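Local coordinates for phosphatidylglycerol lysyltransferase C-terminal domain-containing protein (Bacteroides thetaiotaomicron, PDB 2HQY) that is of unknown function but binds coenzyme A and is probably an acyl or aminoacyl transferase with an acetyltransferase-like fold, at residues Asp42-Val47 / Val53-Ala58; Asn150-Tyr155 / Thr240-Ala245; Ile165-Asp170 / Gly215-Phe220. All blocks are in the same frame, centred on the assembly; numbering follows the deposited sequence. Where two conformers were deposited one is given.

Contacts 2 and 3 are neighbours, with centres about 15 Å apart, on the same side of the chain's centre; contact 1 lies about 42 Å from contact 2 and 33 Å from contact 3, centre to centre. The two near ones touch directly: Ile242 of contact 2 packs on Val218 of contact 3, CG1 to CG1 at 3.7 Å. Both lie near the coenzyme A site, since the side chains of Ile242 and Phe220 are each about 10 Å from the bound coenzyme A, and Phe220 is about 7 Å from Trp175, side chain to side chain. Contact 1, a hairpin away from that site, reaches the second subunit through Asp42, Gln44 and Trp57.

Contact 1 of 3, residues Asp42-Val47 / Val53-Ala58; sequences DTQFAV and VFKFWA
Gln44 and Lys55 pair across the strands, Gln44 N giving its hydrogen to Lys55 O at 2.8 Å and 172°, while Lys55 N returns a bond to Gln44 O. Two residues on, Ala46 and Val53 make the second hydrogen-bonded pair, Val53 N to Ala46 O at 2.8 Å. Between them Phe45 and Phe54 form a non-hydrogen-bonded pair, with Phe45 CB 3.6 Å from Phe54 CD1; a chi1 of 76° sets Phe45 CG between the backbone N and the carbonyl carbon and turns the ring from strand 53-58 toward helix 12-19. This is a beta hairpin of antiparallel strands 44-48 and 51-58, extended by strands 5-6 and 61-69. On the face carrying Ala46 and Val53, the Gln44 and Lys55 side chains run alongside each other. Gln44 OE1 accepts from two waters: one held by Lys55 NZ, the other in plane at the Trp57 ring edge, 3.0 Å from NE1. Thr43 runs beside Phe56 in the same direction, CG2 3.6 Å from Phe56 CE1 and OG1 3.5 Å from CD1. Asp83 and Glu87 bind Lys55 by salt bridges; Asp6 and Asn200 of the second subunit hydrogen-bond Gln44 NE2. Arg192 of that subunit pairs with Asp42, and its His199 stacks on Trp57.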
ATOM      1  N   ASP A  42       2.605  -5.029   1.597  1.00 13.65           N
ATOM      2  CA  ASP A  42       3.031  -4.314   2.817  1.00 13.48           C
ATOM      3  C   ASP A  42       4.550  -4.442   3.006  1.00 13.58           C
ATOM      4  O   ASP A  42       5.036  -4.692   4.108  1.00 13.82           O
ATOM      5  CB  ASP A  42       2.291  -4.850   4.052  1.00 13.80           C
ATOM      6  CG  ASP A  42       0.816  -4.452   4.088  1.00 14.11           C
ATOM      7  OD1 ASP A  42       0.342  -3.630   3.259  1.00 13.70           O
ATOM      8  OD2 ASP A  42       0.134  -4.987   4.979  1.00 16.28           O
ATOM      9  N   THR A  43       5.287  -4.260   1.917  1.00 13.22           N
ATOM     10  CA  THR A  43       6.720  -4.566   1.807  1.00 14.00           C
ATOM     11  C   THR A  43       7.595  -3.763   2.774  1.00 15.19           C
ATOM     12  O   THR A  43       7.454  -2.536   2.876  1.00 14.28           O
ATOM     13  CB  THR A  43       7.142  -4.357   0.345  1.00 15.05           C
ATOM     14  OG1 THR A  43       6.271  -5.172  -0.469  1.00 16.33           O
ATOM     15  CG2 THR A  43       8.605  -4.704   0.103  1.00 14.88           C
ATOM     16  N   GLN A  44       8.475  -4.472   3.472  1.00 14.54           N
ATOM     17  CA  GLN A  44       9.456  -3.823   4.361  1.00 15.24           C
ATOM     18  C   GLN A  44      10.870  -4.293   4.016  1.00 15.48           C
ATOM     19  O   GLN A  44      11.041  -5.318   3.346  1.00 15.96           O
ATOM     20  CB  GLN A  44       9.091  -4.104   5.828  1.00 15.02           C
ATOM     21  CG  GLN A  44       7.739  -3.570   6.202  1.00 14.76           C
ATOM     22  CD  GLN A  44       7.348  -3.874   7.656  1.00 16.35           C
ATOM     23  OE1 GLN A  44       7.742  -4.882   8.235  1.00 16.83           O
ATOM     24  NE2 GLN A  44       6.519  -2.987   8.235  1.00 18.99           N
ATOM     25  N   PHE A  45      11.876  -3.546   4.454  1.00 15.52           N
ATOM     26  CA  PHE A  45      13.266  -3.959   4.281  1.00 16.16           C
ATOM     27  C   PHE A  45      14.081  -3.606   5.517  1.00 17.07           C
ATOM     28  O   PHE A  45      13.682  -2.787   6.355  1.00 17.19           O
ATOM     29  CB  PHE A  45      13.918  -3.320   3.044  1.00 15.73           C
ATOM     30  CG  PHE A  45      14.299  -1.873   3.236  1.00 17.14           C
ATOM     31  CD1 PHE A  45      15.616  -1.511   3.532  1.00 16.94           C
ATOM     32  CD2 PHE A  45      13.329  -0.883   3.161  1.00 16.61           C
ATOM     33  CE1 PHE A  45      15.959  -0.181   3.727  1.00 18.93           C
ATOM     34  CE2 PHE A  45      13.662   0.463   3.353  1.00 16.75           C
ATOM     35  CZ  PHE A  45      14.980   0.818   3.634  1.00 17.17           C
ATOM     36  N   ALA A  46      15.247  -4.223   5.589  1.00 18.49           N
ATOM     37  CA  ALA A  46      16.239  -3.886   6.591  1.00 20.18           C
ATOM     38  C   ALA A  46      17.608  -4.211   6.036  1.00 21.32           C
ATOM     39  O   ALA A  46      17.752  -5.075   5.174  1.00 21.11           O
ATOM     40  CB  ALA A  46      15.981  -4.644   7.883  1.00 20.00           C
ATOM     41  N   VAL A  47      18.603  -3.455   6.481  1.00 23.14           N
ATOM     42  CA  VAL A  47      19.977  -3.927   6.394  1.00 24.85           C
ATOM     43  C   VAL A  47      20.307  -4.632   7.741  1.00 26.20           C
ATOM     44  O   VAL A  47      20.176  -4.060   8.843  1.00 26.15           O
ATOM     45  CB  VAL A  47      20.949  -2.790   5.991  1.00 24.99           C
ATOM     46  CG1 VAL A  47      22.388  -3.321   5.830  1.00 25.71           C
ATOM     47  CG2 VAL A  47      20.472  -2.132   4.709  1.00 24.64           C
ATOM     48  N   VAL A  53      17.732  -7.176   3.260  1.00 16.44           N
ATOM     49  CA  VAL A  53      16.661  -8.189   3.370  1.00 17.37           C
ATOM     50  C   VAL A  53      15.260  -7.582   3.236  1.00 17.74           C
ATOM     51  O   VAL A  53      15.046  -6.469   3.672  1.00 17.77           O
ATOM     52  CB  VAL A  53      16.819  -8.974   4.701  1.00 18.50           C
ATOM     53  CG1 VAL A  53      18.137  -9.783   4.682  1.00 17.90           C
ATOM     54  CG2 VAL A  53      16.844  -8.017   5.900  1.00 20.41           C
ATOM     55  N   PHE A  54      14.328  -8.301   2.607  1.00 17.96           N
ATOM     56  CA  PHE A  54      12.961  -7.795   2.372  1.00 17.69           C
ATOM     57  C   PHE A  54      11.992  -8.764   3.037  1.00 17.89           C
ATOM     58  O   PHE A  54      12.289  -9.965   3.144  1.00 18.80           O
ATOM     59  CB  PHE A  54      12.644  -7.676   0.886  1.00 17.66           C
ATOM     60  CG  PHE A  54      13.449  -6.624   0.167  1.00 16.93           C
ATOM     61  CD1 PHE A  54      13.058  -5.286   0.201  1.00 17.83           C
ATOM     62  CD2 PHE A  54      14.615  -6.968  -0.514  1.00 18.71           C
ATOM     63  CE1 PHE A  54      13.810  -4.280  -0.468  1.00 15.33           C
ATOM     64  CE2 PHE A  54      15.384  -5.974  -1.188  1.00 15.16           C
ATOM     65  CZ  PHE A  54      14.979  -4.631  -1.158  1.00 15.97           C
ATOM     66  N   LYS A  55      10.868  -8.218   3.511  1.00 17.55           N
ATOM     67  CA  LYS A  55       9.803  -8.976   4.195  1.00 16.67           C
ATOM     68  C   LYS A  55       8.489  -8.536   3.545  1.00 17.35           C
ATOM     69  O   LYS A  55       8.255  -7.309   3.395  1.00 16.31           O
ATOM     70  CB  LYS A  55       9.842  -8.659   5.685  1.00 16.83           C
ATOM     71  CG  LYS A  55       8.729  -9.232   6.565  1.00 16.17           C
ATOM     72  CD  LYS A  55       9.017  -8.821   8.007  1.00 17.80           C
ATOM     73  CE  LYS A  55       8.060  -9.464   9.037  1.00 17.40           C
ATOM     74  NZ  LYS A  55       8.427  -9.004  10.439  1.00 16.04           N
ATOM     75  N   PHE A  56       7.693  -9.527   3.125  1.00 16.74           N
ATOM     76  CA  PHE A  56       6.433  -9.360   2.356  1.00 17.89           C
ATOM     77  C   PHE A  56       5.323 -10.178   2.996  1.00 17.07           C
ATOM     78  O   PHE A  56       5.566 -11.285   3.493  1.00 16.19           O
ATOM     79  CB  PHE A  56       6.493  -9.972   0.925  1.00 18.23           C
ATOM     80  CG  PHE A  56       7.631  -9.520   0.107  1.00 19.85           C
ATOM     81  CD1 PHE A  56       7.503  -8.385  -0.730  1.00 21.45           C
ATOM     82  CD2 PHE A  56       8.813 -10.242   0.102  1.00 19.47           C
ATOM     83  CE1 PHE A  56       8.591  -7.947  -1.532  1.00 22.48           C
ATOM     84  CE2 PHE A  56       9.899  -9.821  -0.692  1.00 23.38           C
ATOM     85  CZ  PHE A  56       9.803  -8.681  -1.496  1.00 20.87           C
ATOM     86  N   TRP A  57       4.101  -9.677   2.898  1.00 16.30           N
ATOM     87  CA  TRP A  57       2.928 -10.468   3.229  1.00 17.71           C
ATOM     88  C   TRP A  57       2.165 -10.684   1.926  1.00 18.94           C
ATOM     89  O   TRP A  57       1.606  -9.737   1.363  1.00 16.91           O
ATOM     90  CB  TRP A  57       2.049  -9.739   4.245  1.00 17.71           C
ATOM     91  CG  TRP A  57       2.698  -9.663   5.605  1.00 17.28           C
ATOM     92  CD1 TRP A  57       3.491  -8.651   6.077  1.00 18.78           C
ATOM     93  CD2 TRP A  57       2.626 -10.644   6.650  1.00 17.87           C
ATOM     94  NE1 TRP A  57       3.897  -8.932   7.369  1.00 19.01           N
ATOM     95  CE2 TRP A  57       3.401 -10.155   7.737  1.00 16.27           C
ATOM     96  CE3 TRP A  57       1.996 -11.895   6.771  1.00 16.70           C
ATOM     97  CZ2 TRP A  57       3.534 -10.861   8.940  1.00 18.88           C
ATOM     98  CZ3 TRP A  57       2.130 -12.601   7.976  1.00 19.35           C
ATOM     99  CH2 TRP A  57       2.900 -12.073   9.042  1.00 17.17           C
ATOM    100  N   ALA A  58       2.231 -11.918   1.424  1.00 20.64           N
ATOM    101  CA  ALA A  58       1.503 -12.327   0.228  1.00 22.60           C
ATOM    102  C   ALA A  58       0.249 -12.992   0.735  1.00 24.09           C
ATOM    103  O   ALA A  58       0.243 -14.218   1.007  1.00 23.48           O
ATOM    104  CB  ALA A  58       2.340 -13.302  -0.587  1.00 23.25           C
TER
HETATM  105  O   HOH W   1       8.196  -6.267  10.576  1.00 22.41           O
HETATM  106  O   HOH W   2       5.561  -6.657   8.421  1.00 32.03           O

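Contact 2 of 3, residues Asn150-Tyr155 / Thr240-Ala245; sequences NTYPDY and TSIDGA
Tyr152, with more surface buried here than any other residue of the two segments, meets Ile242 and Asp243 through one side of its ring. Its CE1 is 3.8 Å from Ile242 CG2, and the same methyl lies 3.9 Å from both CZ and OH of Tyr152, so the phenol end of the ring rests against one branch of the isoleucine. Ile242 turns CG2 anti to its backbone N, which leaves CG1 on another course: that branch packs against Val218, with Lys216 near its end. Asp243 contributes its backbone: its carbonyl O lies at the edge of the Tyr152 ring, in plane, 3.9 Å from CE1. No hydrogen bond crosses between the segments, so the junction rests on van der Waals packing.

Tyr152 is the first residue to leave helical angles after helix 139-151, and it opens a type I beta turn closed by Tyr155 N to Tyr152 O at 3.1 Å. In the other segment, Ile242 to Ala245 make a type II turn leading into helix 245-256. Gly244, at the N-cap position, is the third residue of that turn, where a type II turn calls for the positive phi (95°) that glycine readily adopts. The contact thus joins the C-terminal end of one helix to the start of another at the protein surface.

One face of the Tyr152 ring is covered by Thr151 CG2, 3.5 Å above the plane and over its centre. Phe148 meets the Tyr152 ring with its plane turned about 55° from it and also touches Ile242, while Val213 of strand 207-213 packs on Tyr152. Beyond the turn comes Tyr246, a coenzyme A-binding residue whose side chain is about 8 Å from that of Ile242.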
ATOM      1  N   ASN A 150       5.693   0.743 -42.701  1.00 26.93           N
ATOM      2  CA  ASN A 150       4.961   0.901 -43.958  1.00 27.96           C
ATOM      3  C   ASN A 150       3.547   1.430 -43.762  1.00 27.70           C
ATOM      4  O   ASN A 150       3.094   2.298 -44.515  1.00 28.04           O
ATOM      5  CB  ASN A 150       4.905  -0.430 -44.695  1.00 28.93           C
ATOM      6  CG  ASN A 150       6.125  -0.671 -45.540  1.00 31.22           C
ATOM      7  OD1 ASN A 150       6.822   0.265 -45.934  1.00 36.86           O
ATOM      8  ND2 ASN A 150       6.383  -1.937 -45.848  1.00 34.66           N
ATOM      9  N   THR A 151       2.860   0.917 -42.746  1.00 27.54           N
ATOM     10  CA  THR A 151       1.488   1.321 -42.471  1.00 27.32           C
ATOM     11  C   THR A 151       1.454   2.706 -41.841  1.00 26.54           C
ATOM     12  O   THR A 151       0.608   3.522 -42.208  1.00 26.34           O
ATOM     13  CB  THR A 151       0.764   0.304 -41.578  1.00 27.79           C
ATOM     14  OG1 THR A 151       0.815  -0.973 -42.214  1.00 28.78           O
ATOM     15  CG2 THR A 151      -0.708   0.694 -41.379  1.00 28.15           C
ATOM     16  N   TYR A 152       2.409   2.972 -40.939  1.00 25.40           N
ATOM     17  CA  TYR A 152       2.447   4.220 -40.182  1.00 25.08           C
ATOM     18  C   TYR A 152       3.801   4.931 -40.331  1.00 24.75           C
ATOM     19  O   TYR A 152       4.550   5.052 -39.352  1.00 23.71           O
ATOM     20  CB  TYR A 152       2.152   3.934 -38.702  1.00 25.74           C
ATOM     21  CG  TYR A 152       0.894   3.122 -38.450  1.00 26.59           C
ATOM     22  CD1 TYR A 152       0.968   1.800 -37.988  1.00 26.50           C
ATOM     23  CD2 TYR A 152      -0.367   3.668 -38.680  1.00 27.67           C
ATOM     24  CE1 TYR A 152      -0.195   1.055 -37.750  1.00 27.21           C
ATOM     25  CE2 TYR A 152      -1.528   2.938 -38.445  1.00 28.05           C
ATOM     26  CZ  TYR A 152      -1.434   1.640 -37.977  1.00 27.76           C
ATOM     27  OH  TYR A 152      -2.592   0.933 -37.767  1.00 28.68           O
ATOM     28  N   PRO A 153       4.120   5.409 -41.556  1.00 24.28           N
ATOM     29  CA  PRO A 153       5.486   5.890 -41.870  1.00 23.97           C
ATOM     30  C   PRO A 153       5.917   7.127 -41.069  1.00 23.69           C
ATOM     31  O   PRO A 153       7.124   7.419 -40.980  1.00 24.31           O
ATOM     32  CB  PRO A 153       5.408   6.227 -43.365  1.00 24.33           C
ATOM     33  CG  PRO A 153       3.948   6.431 -43.640  1.00 24.22           C
ATOM     34  CD  PRO A 153       3.207   5.543 -42.718  1.00 24.17           C
ATOM     35  N   ASP A 154       4.927   7.836 -40.533  1.00 22.38           N
ATOM     36  CA  ASP A 154       5.103   9.074 -39.788  1.00 22.86           C
ATOM     37  C   ASP A 154       4.776   8.886 -38.278  1.00 20.99           C
ATOM     38  O   ASP A 154       4.396   9.822 -37.545  1.00 20.84           O
ATOM     39  CB  ASP A 154       4.163  10.111 -40.365  1.00 24.41           C
ATOM     40  CG  ASP A 154       2.717   9.655 -40.336  1.00 28.81           C
ATOM     41  OD1 ASP A 154       2.448   8.474 -39.981  1.00 31.66           O
ATOM     42  OD2 ASP A 154       1.850  10.484 -40.708  1.00 34.23           O
ATOM     43  N   TYR A 155       4.940   7.671 -37.808  1.00 19.03           N
ATOM     44  CA  TYR A 155       4.788   7.440 -36.367  1.00 17.71           C
ATOM     45  C   TYR A 155       5.833   8.270 -35.593  1.00 17.07           C
ATOM     46  O   TYR A 155       6.858   8.697 -36.162  1.00 16.09           O
ATOM     47  CB  TYR A 155       4.886   5.937 -36.082  1.00 17.61           C
ATOM     48  CG  TYR A 155       6.308   5.386 -35.970  1.00 18.06           C
ATOM     49  CD1 TYR A 155       6.993   5.421 -34.737  1.00 19.30           C
ATOM     50  CD2 TYR A 155       6.949   4.831 -37.066  1.00 22.09           C
ATOM     51  CE1 TYR A 155       8.297   4.914 -34.613  1.00 18.69           C
ATOM     52  CE2 TYR A 155       8.245   4.313 -36.952  1.00 20.84           C
ATOM     53  CZ  TYR A 155       8.909   4.378 -35.742  1.00 18.79           C
ATOM     54  OH  TYR A 155      10.175   3.850 -35.642  1.00 19.30           O
ATOM     55  N   THR A 240      -4.952  -1.969 -28.737  1.00 32.62           N
ATOM     56  CA  THR A 240      -4.959  -3.257 -29.443  1.00 34.45           C
ATOM     57  C   THR A 240      -5.394  -3.158 -30.912  1.00 34.91           C
ATOM     58  O   THR A 240      -5.037  -4.018 -31.743  1.00 35.51           O
ATOM     59  CB  THR A 240      -5.760  -4.331 -28.651  1.00 34.82           C
ATOM     60  OG1 THR A 240      -5.443  -5.638 -29.149  1.00 36.45           O
ATOM     61  CG2 THR A 240      -7.268  -4.061 -28.671  1.00 35.80           C
ATOM     62  N   SER A 241      -6.126  -2.094 -31.240  1.00 34.78           N
ATOM     63  CA  SER A 241      -6.549  -1.878 -32.623  1.00 34.64           C
ATOM     64  C   SER A 241      -5.422  -1.389 -33.537  1.00 34.28           C
ATOM     65  O   SER A 241      -5.645  -1.164 -34.729  1.00 34.84           O
ATOM     66  CB  SER A 241      -7.748  -0.928 -32.680  1.00 35.14           C
ATOM     67  OG  SER A 241      -7.435   0.333 -32.115  1.00 36.71           O
ATOM     68  N   ILE A 242      -4.221  -1.207 -32.979  1.00 33.32           N
ATOM     69  CA  ILE A 242      -3.046  -0.817 -33.763  1.00 32.13           C
ATOM     70  C   ILE A 242      -2.087  -2.000 -33.908  1.00 31.76           C
ATOM     71  O   ILE A 242      -1.396  -2.382 -32.957  1.00 32.25           O
ATOM     72  CB  ILE A 242      -2.312   0.408 -33.157  1.00 32.06           C
ATOM     73  CG1 ILE A 242      -3.305   1.523 -32.773  1.00 31.11           C
ATOM     74  CG2 ILE A 242      -1.201   0.923 -34.105  1.00 31.40           C
ATOM     75  CD1 ILE A 242      -4.062   2.143 -33.938  1.00 31.19           C
ATOM     76  N   ASP A 243      -2.060  -2.574 -35.109  1.00 30.78           N
ATOM     77  CA  ASP A 243      -1.217  -3.721 -35.443  1.00 29.83           C
ATOM     78  C   ASP A 243       0.272  -3.340 -35.443  1.00 27.85           C
ATOM     79  O   ASP A 243       0.673  -2.434 -36.159  1.00 27.77           O
ATOM     80  CB  ASP A 243      -1.626  -4.237 -36.827  1.00 31.01           C
ATOM     81  CG  ASP A 243      -1.184  -5.666 -37.090  1.00 34.38           C
ATOM     82  OD1 ASP A 243      -2.060  -6.563 -37.101  1.00 38.64           O
ATOM     83  OD2 ASP A 243       0.032  -5.900 -37.296  1.00 38.33           O
ATOM     84  N   GLY A 244       1.083  -4.042 -34.647  1.00 25.74           N
ATOM     85  CA  GLY A 244       2.544  -3.830 -34.651  1.00 23.34           C
ATOM     86  C   GLY A 244       3.039  -2.860 -33.593  1.00 21.29           C
ATOM     87  O   GLY A 244       4.252  -2.617 -33.456  1.00 20.42           O
ATOM     88  N   ALA A 245       2.110  -2.271 -32.851  1.00 20.19           N
ATOM     89  CA  ALA A 245       2.511  -1.304 -31.845  1.00 19.08           C
ATOM     90  C   ALA A 245       3.348  -1.929 -30.727  1.00 17.90           C
ATOM     91  O   ALA A 245       4.312  -1.322 -30.298  1.00 17.19           O
ATOM     92  CB  ALA A 245       1.308  -0.558 -31.269  1.00 19.64           C
TER

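Contact 3 of 3, residues Ile165-Asp170 / Gly215-Phe220; sequences IQECLD and GKIVAF
Cys168 lies over one face of the Phe220 ring, its CB 3.9 Å from the ring centroid and only 9° off the normal, a CH-pi contact made almost squarely over the centre. The sulfur is displaced toward the inner end of the ring: SG stands 4.3 Å from the centroid, an oblique sulfur-aromatic contact, and 3.7 Å from Phe220 CB. With a chi1 of 72°, Phe220 holds CG between its backbone N and carbonyl carbon, which brings the ring against Cys168; at its outer end CE2 comes within 3.3 Å of Cys168 O.

Ile217, which also points toward the helix, sends CG1 anti to its backbone N and carries CD1 to 3.6 Å from Glu167 O. Its side chain lies slantwise across that of Glu167, with the isoleucine CB 3.8 Å from Glu167 OE1. The Glu167 carboxylate has polar partners of its own: a water donates to OE1 at 2.7 Å and accepts a hydrogen bond from Ile217 N, bridging helix and strand, while His212 of strand 207-213 binds OE2.

Helix 165-179 here crosses strand 216-227 almost at right angles, 93° between the short segment axes, which approach to 8.8 Å. Ile217 and Phe220 can both face the helix although three residues apart because Val218 and Ala219 form a classic beta bulge opposite Leu211. Ile210 packs against Glu167, Cys168 and Ile217, and Leu198 of helix 185-199 touches Cys168.

No direct hydrogen bond links helix and strand, so their cohesion comes from dispersion and weak sulfur- and CH-pi contacts, with one water bridging Glu167 OE1 and Ile217 N; the hydrogen bonds with His212 NE2 and with the water would probably help stabilise a charged Glu167 carboxylate.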
ATOM      1  N   ILE A 165       3.269  12.142 -18.889  1.00 15.25           N
ATOM      2  CA  ILE A 165       2.771  11.140 -17.942  0.50 15.29           C
ATOM      3  C   ILE A 165       1.263  10.976 -18.100  1.00 15.50           C
ATOM      4  O   ILE A 165       0.743   9.836 -18.120  1.00 14.50           O
ATOM      5  CB  ILE A 165       3.118  11.514 -16.472  0.50 15.37           C
ATOM      6  CG1 ILE A 165       4.640  11.704 -16.284  0.50 16.15           C
ATOM      7  CG2 ILE A 165       2.545  10.474 -15.494  0.50 15.98           C
ATOM      8  CD1 ILE A 165       5.462  10.399 -16.138  0.50 16.90           C
ATOM      9  N   GLN A 166       0.558  12.109 -18.235  1.00 14.80           N
ATOM     10  CA  GLN A 166      -0.904  12.043 -18.353  1.00 15.56           C
ATOM     11  C   GLN A 166      -1.388  11.187 -19.551  1.00 15.64           C
ATOM     12  O   GLN A 166      -2.402  10.442 -19.438  1.00 15.31           O
ATOM     13  CB  GLN A 166      -1.552  13.436 -18.347  1.00 15.16           C
ATOM     14  CG  GLN A 166      -3.076  13.378 -18.233  1.00 17.60           C
ATOM     15  CD  GLN A 166      -3.523  12.708 -16.935  1.00 20.37           C
ATOM     16  OE1 GLN A 166      -3.095  13.106 -15.861  1.00 20.23           O
ATOM     17  NE2 GLN A 166      -4.402  11.699 -17.037  1.00 22.34           N
ATOM     18  N   GLU A 167      -0.718  11.284 -20.698  1.00 15.77           N
ATOM     19  CA  GLU A 167      -1.219  10.472 -21.819  1.00 16.29           C
ATOM     20  C   GLU A 167      -1.004   8.972 -21.567  1.00 15.34           C
ATOM     21  O   GLU A 167      -1.812   8.132 -22.008  1.00 14.76           O
ATOM     22  CB  GLU A 167      -0.687  10.928 -23.179  1.00 17.97           C
ATOM     23  CG  GLU A 167       0.783  10.918 -23.341  1.00 18.57           C
ATOM     24  CD  GLU A 167       1.189  11.301 -24.763  1.00 22.21           C
ATOM     25  OE1 GLU A 167       0.317  11.546 -25.615  1.00 26.54           O
ATOM     26  OE2 GLU A 167       2.387  11.372 -25.023  1.00 22.86           O
ATOM     27  N   CYS A 168       0.055   8.628 -20.840  1.00 15.41           N
ATOM     28  CA  CYS A 168       0.266   7.218 -20.442  1.00 15.23           C
ATOM     29  C   CYS A 168      -0.878   6.786 -19.511  1.00 15.16           C
ATOM     30  O   CYS A 168      -1.441   5.704 -19.643  1.00 14.02           O
ATOM     31  CB  CYS A 168       1.605   7.043 -19.724  1.00 15.55           C
ATOM     32  SG  CYS A 168       3.014   7.359 -20.842  1.00 15.70           S
ATOM     33  N   LEU A 169      -1.218   7.646 -18.554  1.00 14.32           N
ATOM     34  CA  LEU A 169      -2.320   7.315 -17.629  1.00 14.25           C
ATOM     35  C   LEU A 169      -3.636   7.166 -18.409  1.00 14.56           C
ATOM     36  O   LEU A 169      -4.463   6.295 -18.085  1.00 14.06           O
ATOM     37  CB  LEU A 169      -2.454   8.396 -16.545  1.00 13.29           C
ATOM     38  CG  LEU A 169      -1.317   8.389 -15.512  1.00 13.52           C
ATOM     39  CD1 LEU A 169      -1.272   9.706 -14.679  1.00 13.51           C
ATOM     40  CD2 LEU A 169      -1.399   7.164 -14.578  1.00 12.64           C
ATOM     41  N   ASP A 170      -3.810   8.007 -19.425  1.00 14.52           N
ATOM     42  CA  ASP A 170      -5.029   7.980 -20.275  1.00 15.32           C
ATOM     43  C   ASP A 170      -5.103   6.665 -21.048  1.00 15.17           C
ATOM     44  O   ASP A 170      -6.177   6.047 -21.075  1.00 14.92           O
ATOM     45  CB  ASP A 170      -5.055   9.188 -21.232  1.00 16.55           C
ATOM     46  CG  ASP A 170      -5.338  10.517 -20.512  1.00 19.01           C
ATOM     47  OD1 ASP A 170      -5.699  10.528 -19.324  1.00 22.68           O
ATOM     48  OD2 ASP A 170      -5.200  11.570 -21.156  1.00 23.56           O
ATOM     49  N   GLY A 215      -1.438  11.250 -34.414  1.00 26.89           N
ATOM     50  CA  GLY A 215      -1.704  12.268 -33.403  1.00 26.54           C
ATOM     51  C   GLY A 215      -2.137  11.808 -32.006  1.00 26.94           C
ATOM     52  O   GLY A 215      -2.401  12.645 -31.141  1.00 27.76           O
ATOM     53  N   LYS A 216      -2.228  10.497 -31.779  1.00 25.98           N
ATOM     54  CA  LYS A 216      -2.594   9.991 -30.449  1.00 25.15           C
ATOM     55  C   LYS A 216      -1.637   8.918 -29.952  1.00 22.08           C
ATOM     56  O   LYS A 216      -1.020   8.185 -30.736  1.00 19.79           O
ATOM     57  CB  LYS A 216      -4.034   9.475 -30.401  1.00 25.74           C
ATOM     58  CG  LYS A 216      -4.320   8.196 -31.226  1.00 28.54           C
ATOM     59  CD  LYS A 216      -5.627   7.516 -30.724  1.00 29.13           C
ATOM     60  CE  LYS A 216      -6.301   6.637 -31.808  1.00 33.06           C
ATOM     61  NZ  LYS A 216      -5.631   5.297 -32.024  1.00 33.19           N
ATOM     62  N   ILE A 217      -1.540   8.832 -28.632  1.00 19.67           N
ATOM     63  CA  ILE A 217      -0.753   7.785 -28.015  1.00 17.66           C
ATOM     64  C   ILE A 217      -1.360   6.414 -28.315  1.00 16.73           C
ATOM     65  O   ILE A 217      -2.591   6.213 -28.194  1.00 16.30           O
ATOM     66  CB  ILE A 217      -0.597   7.986 -26.494  1.00 17.10           C
ATOM     67  CG1 ILE A 217       0.285   6.877 -25.912  1.00 16.43           C
ATOM     68  CG2 ILE A 217      -1.977   8.042 -25.782  1.00 17.63           C
ATOM     69  CD1 ILE A 217       0.610   7.083 -24.397  1.00 17.22           C
ATOM     70  N   VAL A 218      -0.511   5.484 -28.732  1.00 14.36           N
ATOM     71  CA  VAL A 218      -0.960   4.117 -28.985  1.00 14.21           C
ATOM     72  C   VAL A 218      -0.183   3.043 -28.206  1.00 13.56           C
ATOM     73  O   VAL A 218      -0.535   1.877 -28.254  1.00 14.36           O
ATOM     74  CB  VAL A 218      -0.946   3.741 -30.509  1.00 15.08           C
ATOM     75  CG1 VAL A 218      -1.920   4.618 -31.298  1.00 14.70           C
ATOM     76  CG2 VAL A 218       0.487   3.744 -31.094  1.00 14.01           C
ATOM     77  N   ALA A 219       0.894   3.425 -27.524  1.00 13.37           N
ATOM     78  CA  ALA A 219       1.632   2.474 -26.674  1.00 11.78           C
ATOM     79  C   ALA A 219       2.526   3.242 -25.719  1.00 11.44           C
ATOM     80  O   ALA A 219       2.911   4.371 -26.031  1.00 10.37           O
ATOM     81  CB  ALA A 219       2.487   1.527 -27.522  1.00 12.05           C
ATOM     82  N   PHE A 220       2.833   2.644 -24.562  1.00 10.57           N
ATOM     83  CA  PHE A 220       3.936   3.152 -23.725  1.00  9.95           C
ATOM     84  C   PHE A 220       4.600   1.991 -22.994  1.00 10.61           C
ATOM     85  O   PHE A 220       4.027   0.881 -22.891  1.00 10.80           O
ATOM     86  CB  PHE A 220       3.465   4.254 -22.754  1.00 10.68           C
ATOM     87  CG  PHE A 220       2.619   3.739 -21.615  1.00 12.52           C
ATOM     88  CD1 PHE A 220       3.221   3.347 -20.409  1.00 13.68           C
ATOM     89  CD2 PHE A 220       1.224   3.645 -21.760  1.00 12.36           C
ATOM     90  CE1 PHE A 220       2.449   2.838 -19.346  1.00 15.48           C
ATOM     91  CE2 PHE A 220       0.440   3.158 -20.693  1.00 12.37           C
ATOM     92  CZ  PHE A 220       1.074   2.743 -19.487  1.00 12.40           C
TER
HETATM   93  O   HOH W   3      -2.155  11.318 -26.768  1.00 37.87           O